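Aspartokinase 1, chloroplastic (Arabidopsis thaliana, PDB 2CDQ) catalyses the ATP-dependent phosphorylation of L-aspartate to 4-phospho-L-aspartate, the first step of lysine, threonine, methionine and isoleucine synthesis in the plant. Local coordinates at residues V164-I174 with D202-T213; D254-D262 with A269-F277. All blocks are in the same frame, centred on the assembly; numbering follows the deposited sequence.

In the fold
Both contacts lie in the amino acid kinase region and reach the same mixed sheet, with centres 32 Å apart and nearest atoms about 17 Å from each other. They follow in series: contact 1 pairs strand 166-169 with strand 209-219 and closes before contact 2 begins in the loop after strand 248-253. Helix 232-244 lies between them in sequence. Contact 1 has one end beside the substrate-binding Glu148. Contact 2 folds the loop 254-262 back on the approach to strand 274-276 and has neighbours in strand 332-339 and helix 468-483, the latter within the second ACT range. Contact 1 therefore lies beside the substrate site, contact 2 where the kinase part meets the regulatory part.

Contact 1: residues V164-I174 with D202-T213; sequences VKARQYDAFEI and DWMHDPAVPIVT
Val209 N donates to Lys165 O, the first bond of a ladder between strands 166-169 and 209-213, parallel neighbours with axes 4.5 Å apart at closest approach and 20° from exact alignment. Backbone bonds alternate through Arg167 and Ile211 to Thr213 N on Tyr169 O. Ala171 N then donates to Thr213 OG1 at 2.8 Å, so a side chain takes over where the strand pairing stops.

One polar cluster lies on the face of Arg167 and Tyr169, where helix 191-205 ends. Tyr169 OH gives its proton to Asp202 OD1 at 2.8 Å, on its anti side and somewhat out of the carboxylate plane; ring and carboxylate planes are nearly parallel. The hydroxyl accepts Arg167 NE at 3.2 Å in the guanidinium plane. Arg198 forms a salt bridge with the same Asp202 oxygen. Farther out, Arg167 NH2 makes a salt bridge to Asp206 OD1 at 3.3 Å, meeting it from above the carboxylate plane, while Lys165 NZ forms a salt bridge with Asp206 OD2 at 3.1 Å, its hydrogen bond weak. On the other face, Gln168 NE2 bonds Asp170 OD1; Thr152 and Arg153 hold their remaining oxygens.

Among the apolar contacts, Tyr169 CE1 lies 3.5 Å from Pro210 CB, at the ring edge. Arg167 CG lies over one ring face and Ala208 CB over a guanidinium face, both offset toward the rim. Ile174 CD1 meets Val212 CG1.

Two hydrogen bonds hold the phenol hydroxyl and so limit how the ring can turn. Asp206, shared by Arg167 and Lys165, probably stays ionised and partly offsets their two positive charges. At the opposite end, the bond from Ala171 probably steadies Thr213, whose side chain is about 4 Å from that of Glu148, a substrate-binding residue.

Contact 2: residues D254-D262 with A269-F277; sequences DVDGVLTCD and ATPVPYLTF
Thr260 and Thr270 hold each other by two bonds, one through backbone and one through side chain. Thr260 N donates to Thr270 O at 2.8 Å, in the carbonyl plane, and Thr270 N returns the favour to Thr260 OG1 at 2.9 Å with a nearly straight N-H (165°).

Starting from CB, the Thr260 side chain lies 3.8 Å from Thr270 O, then splits. OG1, placed between backbone N and carbonyl carbon (chi1 53°), turns to the Thr270 amide and passes by Ala269 CA; it is also hydrogen-bonded to His479. The methyl CG2 takes the other branch, coming near Thr270 O and ending against Val272 CG2 at 3.8 Å, where the two side chains meet at a slant. A single residue thus satisfies an amide with its hydroxyl and packs on a valine with its methyl.

The rest of the backbone contact is short. Val272 N bonds to Val258 O at 2.7 Å, and Leu259 forms a single bridge with Pro271. Leu259 spreads its branches over the partner: CB faces Ala269 CB at 3.9 Å, while CD2 comes up against Pro271 N. Cys261 SG touches the same alanine methyl.

Behind this turn-back, Val258 CG2 approaches Leu275 CD2, and both side chains pack on Leu283 of helix 277-287. Leu275 itself belongs to strand 274-276, which pairs with strand 319-322. Leu259 O bonds Ser334 OG and the Thr260 backbone bonds Ile335, both of strand 332-339; with His479 of helix 468-483, they join the kinase part to the ACT part.

Contact 1: residues V164-I174 with D202-T213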
loop_
_atom_site.group_PDB
_atom_site.type_symbol
_atom_site.label_atom_id
_atom_site.label_comp_id
_atom_site.label_asym_id
_atom_site.label_seq_id
_atom_site.Cartn_x
_atom_site.Cartn_y
_atom_site.Cartn_z
ATOM N N VAL A 164 46.250 -18.732 21.834
ATOM C CA VAL A 164 44.872 -18.461 22.251
ATOM C C VAL A 164 44.102 -19.781 22.259
ATOM O O VAL A 164 43.776 -20.328 21.198
ATOM C CB VAL A 164 44.169 -17.414 21.317
ATOM C CG1 VAL A 164 42.711 -17.208 21.714
ATOM C CG2 VAL A 164 44.908 -16.077 21.326
ATOM N N LYS A 165 43.833 -20.302 23.454
ATOM C CA LYS A 165 43.051 -21.527 23.592
ATOM C C LYS A 165 41.642 -21.293 23.045
ATOM O O LYS A 165 40.924 -20.396 23.506
ATOM C CB LYS A 165 43.024 -22.004 25.050
ATOM C CG LYS A 165 42.285 -23.325 25.286
ATOM C CD LYS A 165 42.780 -24.455 24.373
ATOM C CE LYS A 165 41.871 -25.685 24.447
ATOM N NZ LYS A 165 42.017 -26.426 25.736
ATOM N N ALA A 166 41.272 -22.093 22.043
ATOM C CA ALA A 166 40.028 -21.901 21.296
ATOM C C ALA A 166 39.403 -23.220 20.841
ATOM O O ALA A 166 40.109 -24.182 20.522
ATOM C CB ALA A 166 40.272 -20.990 20.104
ATOM N N ARG A 167 38.070 -23.245 20.813
ATOM C CA ARG A 167 37.302 -24.432 20.441
ATOM C C ARG A 167 36.280 -24.056 19.377
ATOM O O ARG A 167 35.469 -23.149 19.578
ATOM C CB ARG A 167 36.616 -25.029 21.682
ATOM C CG ARG A 167 35.599 -26.144 21.413
ATOM C CD ARG A 167 35.540 -27.178 22.544
ATOM N NE ARG A 167 35.588 -26.592 23.891
ATOM C CZ ARG A 167 36.599 -26.744 24.752
ATOM N NH1 ARG A 167 37.669 -27.471 24.426
ATOM N NH2 ARG A 167 36.547 -26.169 25.949
ATOM N N GLN A 168 36.330 -24.743 18.239
ATOM C CA GLN A 168 35.397 -24.463 17.154
ATOM C C GLN A 168 34.093 -25.206 17.392
ATOM O O GLN A 168 34.092 -26.351 17.843
ATOM C CB GLN A 168 36.001 -24.809 15.786
ATOM C CG GLN A 168 35.651 -26.186 15.217
ATOM C CD GLN A 168 34.293 -26.225 14.530
ATOM O OE1 GLN A 168 33.793 -25.212 14.031
ATOM N NE2 GLN A 168 33.689 -27.400 14.506
ATOM N N TYR A 169 32.986 -24.542 17.087
ATOM C CA TYR A 169 31.674 -25.123 17.280
ATOM C C TYR A 169 30.861 -25.082 16.001
ATOM O O TYR A 169 30.699 -24.022 15.392
ATOM C CB TYR A 169 30.925 -24.360 18.363
ATOM C CG TYR A 169 31.400 -24.618 19.772
ATOM C CD1 TYR A 169 32.064 -23.627 20.497
ATOM C CD2 TYR A 169 31.170 -25.849 20.392
ATOM C CE1 TYR A 169 32.493 -23.861 21.803
ATOM C CE2 TYR A 169 31.591 -26.091 21.692
ATOM C CZ TYR A 169 32.250 -25.097 22.391
ATOM O OH TYR A 169 32.666 -25.341 23.676
ATOM N N ASP A 170 30.357 -26.240 15.593
ATOM C CA ASP A 170 29.312 -26.286 14.589
ATOM C C ASP A 170 28.001 -25.974 15.304
ATOM O O ASP A 170 27.629 -26.661 16.260
ATOM C CB ASP A 170 29.266 -27.655 13.909
ATOM C CG ASP A 170 30.421 -27.870 12.939
ATOM O OD1 ASP A 170 31.220 -26.919 12.734
ATOM O OD2 ASP A 170 30.529 -28.992 12.372
ATOM N N ALA A 171 27.324 -24.916 14.861
ATOM C CA ALA A 171 26.069 -24.473 15.470
ATOM C C ALA A 171 25.041 -25.595 15.560
ATOM O O ALA A 171 24.339 -25.719 16.567
ATOM C CB ALA A 171 25.494 -23.297 14.705
ATOM N N PHE A 172 24.971 -26.414 14.510
ATOM C CA PHE A 172 23.988 -27.497 14.433
ATOM C C PHE A 172 24.271 -28.643 15.403
ATOM O O PHE A 172 23.396 -29.475 15.660
ATOM C CB PHE A 172 23.847 -28.022 12.998
ATOM C CG PHE A 172 25.151 -28.414 12.355
ATOM C CD1 PHE A 172 25.688 -29.682 12.550
ATOM C CD2 PHE A 172 25.832 -27.519 11.534
ATOM C CE1 PHE A 172 26.893 -30.050 11.950
ATOM C CE2 PHE A 172 27.038 -27.881 10.928
ATOM C CZ PHE A 172 27.568 -29.149 11.137
ATOM N N GLU A 173 25.487 -28.670 15.949
ATOM C CA GLU A 173 25.901 -29.717 16.885
ATOM C C GLU A 173 25.815 -29.263 18.351
ATOM O O GLU A 173 25.927 -30.086 19.260
ATOM C CB GLU A 173 27.316 -30.207 16.539
ATOM C CG GLU A 173 27.586 -31.690 16.828
ATOM C CD GLU A 173 28.155 -31.949 18.230
ATOM O OE1 GLU A 173 28.839 -31.051 18.791
ATOM O OE2 GLU A 173 27.922 -33.062 18.770
ATOM N N ILE A 174 25.591 -27.970 18.586
ATOM C CA ILE A 174 25.559 -27.438 19.961
ATOM C C ILE A 174 24.173 -27.028 20.491
ATOM O O ILE A 174 24.056 -26.501 21.606
ATOM C CB ILE A 174 26.568 -26.275 20.172
ATOM C CG1 ILE A 174 26.209 -25.062 19.304
ATOM C CG2 ILE A 174 27.984 -26.757 19.902
ATOM C CD1 ILE A 174 26.857 -23.766 19.756
ATOM N N ASP A 202 31.277 -26.701 28.699
ATOM C CA ASP A 202 32.585 -26.703 28.046
ATOM C C ASP A 202 33.538 -25.651 28.622
ATOM O O ASP A 202 34.741 -25.900 28.735
ATOM C CB ASP A 202 32.436 -26.504 26.532
ATOM C CG ASP A 202 31.717 -27.661 25.846
ATOM O OD1 ASP A 202 31.240 -27.473 24.705
ATOM O OD2 ASP A 202 31.625 -28.758 26.440
ATOM N N TRP A 203 33.000 -24.486 28.981
ATOM C CA TRP A 203 33.807 -23.370 29.484
ATOM C C TRP A 203 34.292 -23.606 30.910
ATOM O O TRP A 203 35.425 -23.257 31.251
ATOM C CB TRP A 203 33.024 -22.057 29.407
ATOM C CG TRP A 203 33.735 -20.863 30.008
ATOM C CD1 TRP A 203 33.631 -20.409 31.294
ATOM C CD2 TRP A 203 34.645 -19.972 29.341
ATOM N NE1 TRP A 203 34.420 -19.295 31.470
ATOM C CE2 TRP A 203 35.053 -19.005 30.289
ATOM C CE3 TRP A 203 35.155 -19.896 28.036
ATOM C CZ2 TRP A 203 35.949 -17.974 29.976
ATOM C CZ3 TRP A 203 36.049 -18.867 27.726
ATOM C CH2 TRP A 203 36.434 -17.922 28.695
ATOM N N MET A 204 33.429 -24.191 31.737
ATOM C CA MET A 204 33.778 -24.480 33.123
ATOM C C MET A 204 34.787 -25.619 33.216
ATOM O O MET A 204 35.729 -25.544 34.011
ATOM C CB MET A 204 32.530 -24.772 33.971
ATOM C CG MET A 204 31.553 -23.590 34.102
ATOM S SD MET A 204 32.313 -21.996 34.527
ATOM C CE MET A 204 32.609 -22.200 36.289
ATOM N N HIS A 205 34.596 -26.659 32.398
ATOM C CA HIS A 205 35.556 -27.765 32.321
ATOM C C HIS A 205 36.959 -27.245 31.969
ATOM O O HIS A 205 37.905 -27.458 32.735
ATOM C CB HIS A 205 35.093 -28.847 31.340
ATOM C CG HIS A 205 35.876 -30.123 31.437
ATOM N ND1 HIS A 205 36.883 -30.452 30.550
ATOM C CD2 HIS A 205 35.808 -31.146 32.325
ATOM C CE1 HIS A 205 37.395 -31.625 30.882
ATOM N NE2 HIS A 205 36.761 -32.067 31.956
ATOM N N ASP A 206 37.084 -26.568 30.824
ATOM C CA ASP A 206 38.285 -25.778 30.496
ATOM C C ASP A 206 37.984 -24.616 29.534
ATOM O O ASP A 206 37.557 -24.839 28.394
ATOM C CB ASP A 206 39.461 -26.650 30.001
ATOM C CG ASP A 206 39.168 -27.383 28.696
ATOM O OD1 ASP A 206 37.989 -27.713 28.422
ATOM O OD2 ASP A 206 40.136 -27.640 27.946
ATOM N N PRO A 207 38.205 -23.368 30.000
ATOM C CA PRO A 207 37.875 -22.164 29.230
ATOM C C PRO A 207 38.680 -21.993 27.934
ATOM O O PRO A 207 39.914 -21.924 27.953
ATOM C CB PRO A 207 38.162 -21.019 30.215
ATOM C CG PRO A 207 39.123 -21.585 31.195
ATOM C CD PRO A 207 38.781 -23.036 31.317
ATOM N N ALA A 208 37.958 -21.941 26.818
ATOM C CA ALA A 208 38.527 -21.651 25.506
ATOM C C ALA A 208 37.581 -20.700 24.788
ATOM O O ALA A 208 36.376 -20.718 25.047
ATOM C CB ALA A 208 38.703 -22.932 24.703
ATOM N N VAL A 209 38.121 -19.867 23.901
ATOM C CA VAL A 209 37.300 -18.926 23.125
ATOM C C VAL A 209 36.477 -19.684 22.074
ATOM O O VAL A 209 37.041 -20.250 21.129
ATOM C CB VAL A 209 38.158 -17.821 22.447
ATOM C CG1 VAL A 209 37.269 -16.824 21.719
ATOM C CG2 VAL A 209 39.037 -17.099 23.475
ATOM N N PRO A 210 35.142 -19.715 22.248
ATOM C CA PRO A 210 34.264 -20.419 21.309
ATOM C C PRO A 210 34.210 -19.740 19.934
ATOM O O PRO A 210 34.058 -18.514 19.846
ATOM C CB PRO A 210 32.890 -20.369 21.998
ATOM C CG PRO A 210 33.176 -19.994 23.424
ATOM C CD PRO A 210 34.371 -19.104 23.345
ATOM N N ILE A 211 34.358 -20.539 18.878
ATOM C CA ILE A 211 34.283 -20.052 17.507
ATOM C C ILE A 211 33.132 -20.774 16.816
ATOM O O ILE A 211 33.277 -21.925 16.406
ATOM C CB ILE A 211 35.613 -20.290 16.735
ATOM C CG1 ILE A 211 36.836 -19.891 17.581
ATOM C CG2 ILE A 211 35.607 -19.565 15.386
ATOM C CD1 ILE A 211 36.934 -18.411 17.957
ATOM N N VAL A 212 31.992 -20.090 16.699
ATOM C CA VAL A 212 30.749 -20.707 16.220
ATOM C C VAL A 212 30.390 -20.328 14.773
ATOM O O VAL A 212 30.489 -19.159 14.378
ATOM C CB VAL A 212 29.547 -20.364 17.146
ATOM C CG1 VAL A 212 28.412 -21.364 16.946
ATOM C CG2 VAL A 212 29.973 -20.352 18.611
ATOM N N THR A 213 29.973 -21.335 14.000
ATOM C CA THR A 213 29.434 -21.152 12.650
ATOM C C THR A 213 28.163 -20.309 12.726
ATOM O O THR A 213 27.364 -20.472 13.650
ATOM C CB THR A 213 29.070 -22.495 12.010
ATOM O OG1 THR A 213 28.072 -23.136 12.808
ATOM C CG2 THR A 213 30.288 -23.400 11.900
#

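Contact 2: residues D254-D262 with A269-F277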
loop_
_atom_site.group_PDB
_atom_site.type_symbol
_atom_site.label_atom_id
_atom_site.label_comp_id
_atom_site.label_asym_id
_atom_site.label_seq_id
_atom_site.Cartn_x
_atom_site.Cartn_y
_atom_site.Cartn_z
ATOM N N ASP A 254 33.692 -2.549 8.616
ATOM C CA ASP A 254 34.914 -1.830 8.234
ATOM C C ASP A 254 34.801 -0.300 8.296
ATOM O O ASP A 254 35.752 0.415 7.960
ATOM C CB ASP A 254 35.372 -2.270 6.843
ATOM C CG ASP A 254 35.904 -3.689 6.830
ATOM O OD1 ASP A 254 36.489 -4.124 7.847
ATOM O OD2 ASP A 254 35.742 -4.372 5.797
ATOM N N VAL A 255 33.644 0.189 8.740
ATOM C CA VAL A 255 33.375 1.623 8.878
ATOM C C VAL A 255 32.860 1.934 10.284
ATOM O O VAL A 255 32.566 1.017 11.053
ATOM C CB VAL A 255 32.347 2.096 7.845
ATOM C CG1 VAL A 255 32.941 2.065 6.439
ATOM C CG2 VAL A 255 31.091 1.244 7.928
ATOM N N ASP A 256 32.737 3.215 10.623
ATOM C CA ASP A 256 32.349 3.611 11.984
ATOM C C ASP A 256 30.837 3.461 12.281
ATOM O O ASP A 256 30.119 4.447 12.502
ATOM C CB ASP A 256 32.864 5.027 12.317
ATOM C CG ASP A 256 34.401 5.120 12.343
ATOM O OD1 ASP A 256 35.066 4.168 12.801
ATOM O OD2 ASP A 256 34.946 6.160 11.917
ATOM N N GLY A 257 30.369 2.213 12.285
ATOM C CA GLY A 257 28.986 1.886 12.633
ATOM C C GLY A 257 27.990 2.057 11.500
ATOM O O GLY A 257 28.248 1.661 10.356
ATOM N N VAL A 258 26.834 2.629 11.837
ATOM C CA VAL A 258 25.834 3.018 10.855
ATOM C C VAL A 258 26.063 4.493 10.537
ATOM O O VAL A 258 26.253 5.311 11.447
ATOM C CB VAL A 258 24.405 2.785 11.384
ATOM C CG1 VAL A 258 23.367 3.337 10.418
ATOM C CG2 VAL A 258 24.165 1.305 11.620
ATOM N N LEU A 259 26.055 4.827 9.248
ATOM C CA LEU A 259 26.378 6.180 8.807
ATOM C C LEU A 259 25.149 6.923 8.316
ATOM O O LEU A 259 24.094 6.328 8.135
ATOM C CB LEU A 259 27.451 6.138 7.727
ATOM C CG LEU A 259 28.729 5.398 8.123
ATOM C CD1 LEU A 259 29.495 4.957 6.899
ATOM C CD2 LEU A 259 29.603 6.254 9.021
ATOM N N THR A 260 25.289 8.228 8.109
ATOM C CA THR A 260 24.166 9.069 7.700
ATOM C C THR A 260 23.727 8.786 6.266
ATOM O O THR A 260 22.659 9.231 5.845
ATOM C CB THR A 260 24.475 10.572 7.869
ATOM O OG1 THR A 260 25.705 10.887 7.210
ATOM C CG2 THR A 260 24.605 10.930 9.331
ATOM N N CYS A 261 24.566 8.061 5.524
ATOM C CA CYS A 261 24.230 7.507 4.205
ATOM C C CYS A 261 25.336 6.540 3.800
ATOM O O CYS A 261 26.266 6.307 4.573
ATOM C CB CYS A 261 24.063 8.602 3.145
ATOM S SG CYS A 261 25.591 9.455 2.684
ATOM N N ASP A 262 25.239 5.982 2.594
ATOM C CA ASP A 262 26.267 5.068 2.092
ATOM C C ASP A 262 27.466 5.855 1.527
ATOM O O ASP A 262 27.316 6.606 0.567
ATOM C CB ASP A 262 25.664 4.110 1.059
ATOM C CG ASP A 262 26.686 3.161 0.454
ATOM O OD1 ASP A 262 26.396 2.597 -0.623
ATOM O OD2 ASP A 262 27.770 2.964 1.041
ATOM N N ALA A 269 29.458 10.739 4.423
ATOM C CA ALA A 269 28.719 9.929 5.391
ATOM C C ALA A 269 29.350 10.036 6.784
ATOM O O ALA A 269 30.562 9.907 6.925
ATOM C CB ALA A 269 28.679 8.489 4.932
ATOM N N THR A 270 28.528 10.285 7.801
ATOM C CA THR A 270 29.002 10.506 9.176
ATOM C C THR A 270 28.429 9.426 10.098
ATOM O O THR A 270 27.327 8.940 9.850
ATOM C CB THR A 270 28.587 11.921 9.679
ATOM O OG1 THR A 270 29.003 12.903 8.727
ATOM C CG2 THR A 270 29.219 12.267 11.025
ATOM N N PRO A 271 29.182 9.022 11.144
ATOM C CA PRO A 271 28.667 8.064 12.132
ATOM C C PRO A 271 27.355 8.496 12.792
ATOM O O PRO A 271 27.185 9.671 13.131
ATOM C CB PRO A 271 29.782 8.011 13.184
ATOM C CG PRO A 271 31.000 8.396 12.469
ATOM C CD PRO A 271 30.579 9.401 11.440
ATOM N N VAL A 272 26.441 7.538 12.952
ATOM C CA VAL A 272 25.202 7.735 13.710
ATOM C C VAL A 272 25.348 7.042 15.075
ATOM O O VAL A 272 25.087 5.839 15.188
ATOM C CB VAL A 272 23.959 7.214 12.938
ATOM C CG1 VAL A 272 22.698 7.349 13.780
ATOM C CG2 VAL A 272 23.787 7.975 11.635
ATOM N N PRO A 273 25.780 7.804 16.109
ATOM C CA PRO A 273 26.192 7.264 17.417
ATOM C C PRO A 273 25.148 6.393 18.116
ATOM O O PRO A 273 25.500 5.359 18.681
ATOM C CB PRO A 273 26.485 8.523 18.252
ATOM C CG PRO A 273 25.843 9.651 17.518
ATOM C CD PRO A 273 25.899 9.274 16.075
ATOM N N TYR A 274 23.881 6.805 18.071
ATOM C CA TYR A 274 22.821 6.088 18.778
ATOM C C TYR A 274 21.646 5.760 17.871
ATOM O O TYR A 274 21.235 6.578 17.040
ATOM C CB TYR A 274 22.331 6.891 19.988
ATOM C CG TYR A 274 23.442 7.383 20.887
ATOM C CD1 TYR A 274 23.871 8.711 20.829
ATOM C CD2 TYR A 274 24.073 6.519 21.788
ATOM C CE1 TYR A 274 24.894 9.166 21.642
ATOM C CE2 TYR A 274 25.098 6.967 22.609
ATOM C CZ TYR A 274 25.503 8.290 22.531
ATOM O OH TYR A 274 26.515 8.738 23.345
ATOM N N LEU A 275 21.105 4.559 18.052
ATOM C CA LEU A 275 19.995 4.090 17.248
ATOM C C LEU A 275 18.991 3.327 18.103
ATOM O O LEU A 275 19.334 2.766 19.147
ATOM C CB LEU A 275 20.525 3.192 16.134
ATOM C CG LEU A 275 19.990 3.336 14.708
ATOM C CD1 LEU A 275 20.221 4.736 14.156
ATOM C CD2 LEU A 275 20.669 2.307 13.825
ATOM N N THR A 276 17.746 3.317 17.650
ATOM C CA THR A 276 16.674 2.592 18.315
ATOM C C THR A 276 16.450 1.276 17.574
ATOM O O THR A 276 16.613 1.220 16.354
ATOM C CB THR A 276 15.390 3.456 18.324
ATOM O OG1 THR A 276 15.584 4.574 19.198
ATOM C CG2 THR A 276 14.179 2.679 18.783
ATOM N N PHE A 277 16.089 0.218 18.298
ATOM C CA PHE A 277 15.751 -1.061 17.659
ATOM C C PHE A 277 14.718 -0.916 16.536
ATOM O O PHE A 277 14.756 -1.667 15.556
ATOM C CB PHE A 277 15.259 -2.079 18.686
ATOM C CG PHE A 277 16.358 -2.823 19.381
ATOM C CD1 PHE A 277 16.633 -2.583 20.721
ATOM C CD2 PHE A 277 17.115 -3.773 18.699
ATOM C CE1 PHE A 277 17.651 -3.274 21.377
ATOM C CE2 PHE A 277 18.135 -4.470 19.341
ATOM C CZ PHE A 277 18.404 -4.220 20.684
#